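Local coordinates for protein multiheme cytochrome cf (PDB 6QVM) that probably reduces insoluble extracellular iron(III), passing electrons along its chain of c-type hemes while a separate module fits it into the S-layer, at residues V106-G114 against A205-Y213. Numbering follows the deposited sequence.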
# COMPACT_ATOMS: atom_id res chain seq x y z
N VAL A 106 -19.90 8.81 -31.01
CA VAL A 106 -20.55 8.81 -29.70
C VAL A 106 -19.55 8.45 -28.61
O VAL A 106 -19.54 9.05 -27.54
CB VAL A 106 -21.77 7.86 -29.70
CG1 VAL A 106 -22.34 7.74 -28.29
CG2 VAL A 106 -22.82 8.36 -30.67
N LYS A 107 -18.70 7.46 -28.88
CA LYS A 107 -17.71 7.02 -27.90
C LYS A 107 -16.84 8.19 -27.43
O LYS A 107 -16.59 8.35 -26.23
CB LYS A 107 -16.85 5.91 -28.51
CG LYS A 107 -16.32 4.90 -27.51
CD LYS A 107 -15.91 3.62 -28.21
N GLU A 108 -16.42 9.03 -28.37
CA GLU A 108 -15.57 10.17 -28.03
C GLU A 108 -16.39 11.35 -27.51
O GLU A 108 -15.98 12.03 -26.57
CB GLU A 108 -14.73 10.59 -29.23
CG GLU A 108 -13.44 9.79 -29.38
CD GLU A 108 -12.46 10.03 -28.25
OE1 GLU A 108 -12.42 9.22 -27.30
OE2 GLU A 108 -11.74 11.06 -28.29
N PHE A 109 -17.54 11.63 -28.13
CA PHE A 109 -18.42 12.68 -27.63
C PHE A 109 -18.87 12.37 -26.20
O PHE A 109 -18.96 13.28 -25.37
CB PHE A 109 -19.64 12.84 -28.55
CG PHE A 109 -19.39 13.74 -29.73
CD1 PHE A 109 -18.20 13.67 -30.44
CD2 PHE A 109 -20.36 14.63 -30.15
CE1 PHE A 109 -17.98 14.50 -31.53
CE2 PHE A 109 -20.15 15.45 -31.25
CZ PHE A 109 -18.95 15.39 -31.93
N ALA A 110 -19.14 11.10 -25.90
CA ALA A 110 -19.52 10.73 -24.54
C ALA A 110 -18.34 10.89 -23.58
O ALA A 110 -18.49 11.49 -22.51
CB ALA A 110 -20.04 9.30 -24.51
N ARG A 111 -17.17 10.38 -23.95
CA ARG A 111 -16.02 10.44 -23.06
C ARG A 111 -15.71 11.87 -22.63
O ARG A 111 -15.53 12.15 -21.44
CB ARG A 111 -14.80 9.82 -23.74
CG ARG A 111 -13.51 10.03 -22.95
CD ARG A 111 -12.28 9.54 -23.69
NE ARG A 111 -11.93 10.36 -24.84
CZ ARG A 111 -11.35 11.56 -24.77
NH1 ARG A 111 -11.06 12.09 -23.59
NH2 ARG A 111 -11.05 12.23 -25.87
N VAL A 112 -15.63 12.78 -23.60
CA VAL A 112 -15.21 14.14 -23.29
C VAL A 112 -16.27 14.87 -22.48
O VAL A 112 -15.96 15.64 -21.57
CB VAL A 112 -14.85 14.89 -24.59
CG1 VAL A 112 -14.60 16.37 -24.32
CG2 VAL A 112 -13.63 14.25 -25.23
N SER A 113 -17.55 14.61 -22.79
CA SER A 113 -18.63 15.30 -22.10
C SER A 113 -18.93 14.73 -20.72
O SER A 113 -19.49 15.43 -19.88
CB SER A 113 -19.90 15.26 -22.97
OG SER A 113 -20.26 13.92 -23.28
N GLY A 114 -18.55 13.48 -20.46
CA GLY A 114 -18.96 12.82 -19.24
C GLY A 114 -20.35 12.23 -19.29
O GLY A 114 -20.79 11.63 -18.30
N ALA A 205 -16.56 19.59 -34.99
CA ALA A 205 -17.58 19.39 -33.96
C ALA A 205 -16.95 18.89 -32.67
O ALA A 205 -17.31 19.35 -31.58
CB ALA A 205 -18.65 18.42 -34.47
N PHE A 206 -16.01 17.95 -32.77
CA PHE A 206 -15.32 17.43 -31.59
C PHE A 206 -14.57 18.54 -30.86
O PHE A 206 -14.56 18.58 -29.62
CB PHE A 206 -14.37 16.30 -32.00
CG PHE A 206 -13.66 15.65 -30.85
CD1 PHE A 206 -14.37 15.05 -29.83
CD2 PHE A 206 -12.27 15.63 -30.80
CE1 PHE A 206 -13.71 14.43 -28.77
CE2 PHE A 206 -11.61 15.02 -29.75
CZ PHE A 206 -12.33 14.42 -28.73
N ASN A 207 -13.96 19.46 -31.61
CA ASN A 207 -13.25 20.58 -30.99
C ASN A 207 -14.20 21.44 -30.16
O ASN A 207 -13.82 21.95 -29.10
CB ASN A 207 -12.55 21.42 -32.06
CG ASN A 207 -11.37 20.70 -32.68
OD1 ASN A 207 -10.88 19.71 -32.14
ND2 ASN A 207 -10.94 21.17 -33.85
N ALA A 208 -15.44 21.62 -30.64
CA ALA A 208 -16.41 22.39 -29.88
C ALA A 208 -16.81 21.67 -28.59
O ALA A 208 -17.08 22.33 -27.57
CB ALA A 208 -17.65 22.67 -30.73
N VAL A 209 -16.87 20.34 -28.62
CA VAL A 209 -17.08 19.58 -27.39
C VAL A 209 -15.89 19.72 -26.46
O VAL A 209 -16.04 19.90 -25.25
CB VAL A 209 -17.37 18.10 -27.72
CG1 VAL A 209 -17.59 17.31 -26.45
CG2 VAL A 209 -18.56 17.97 -28.65
N GLN A 210 -14.67 19.67 -27.01
CA GLN A 210 -13.47 19.82 -26.20
C GLN A 210 -13.35 21.23 -25.62
O GLN A 210 -12.79 21.41 -24.53
CB GLN A 210 -12.23 19.49 -27.01
CG GLN A 210 -11.91 18.01 -27.08
CD GLN A 210 -10.70 17.72 -27.95
OE1 GLN A 210 -10.60 18.19 -29.08
NE2 GLN A 210 -9.76 16.94 -27.42
N ALA A 211 -13.87 22.24 -26.33
CA ALA A 211 -13.83 23.60 -25.81
C ALA A 211 -14.75 23.75 -24.60
O ALA A 211 -14.43 24.47 -23.66
CB ALA A 211 -14.20 24.60 -26.90
N LYS A 212 -15.90 23.07 -24.62
CA LYS A 212 -16.85 23.18 -23.52
C LYS A 212 -16.40 22.41 -22.29
O LYS A 212 -16.67 22.85 -21.16
CB LYS A 212 -18.23 22.69 -23.96
CG LYS A 212 -19.31 22.94 -22.92
CD LYS A 212 -20.55 22.10 -23.16
CE LYS A 212 -21.45 22.10 -21.94
NZ LYS A 212 -22.05 23.44 -21.69
N TYR A 213 -15.72 21.28 -22.47
CA TYR A 213 -15.20 20.47 -21.37
C TYR A 213 -13.68 20.37 -21.48
O TYR A 213 -13.14 19.30 -21.77
CB TYR A 213 -15.81 19.07 -21.37
CG TYR A 213 -17.31 19.03 -21.58
CD1 TYR A 213 -18.19 19.26 -20.53
CD2 TYR A 213 -17.84 18.75 -22.83
CE1 TYR A 213 -19.55 19.22 -20.72
CE2 TYR A 213 -19.21 18.71 -23.03
CZ TYR A 213 -20.06 18.95 -21.98
OH TYR A 213 -21.41 18.90 -22.18
O HOH W 1 -10.17 14.81 -25.61
O HOH W 2 -12.91 16.64 -20.76
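F109 and V112 of helix 102-113 pack against F206 and V209 of helix 199-212 and against Y213, the first residue beyond its end, in an almost parallel helix pair, well away from the centre of the chain; the short segments' axes come within 9.5 Å at an angle of 14°. No direct hydrogen bond joins the two segments, which makes the pair a good example of helices held by the fit of side chains. F206 is the knob, seated in a hole formed by E108, F109, R111 and V112. With its CG anti to the backbone N (chi1 -177°), the F206 ring reaches across to the other helix, where F206 CE1 lies 3.5 Å from V112 CG2. R111 NH2 meets the ring edge in plane, 3.8 Å from F206 CZ. That guanidinium is kept from turning by a side-on, two-nitrogen grip, R111 NE to E108 OE1 and R111 NH2 to E108 OE2, both 2.8 Å. R80 and E79 extend the charge network toward helix 79-86, and a water bridges R111 NH2 to Q210 NE2 across the interface. On the other flank, V209 CG2 makes a CH-pi contact over one face of the F109 ring, 4.1 Å from its centroid, while A205 CB touches the ring's edge; L136 of helix 129-139 packs on both F109 and V209. At the C-terminal end, the Y213 ring lies over the backbone of S113, whose CA is 3.7 Å from the ring centroid, and the Y213 OH forms a hydrogen bond with A139 O. A leucine in place of Y213 would probably leave A139 O without this partner and S113 CA without its aromatic cover. Such interlocked, nearly parallel helices around a small apolar core suit a helical bundle, here probably part of the S-layer-binding module.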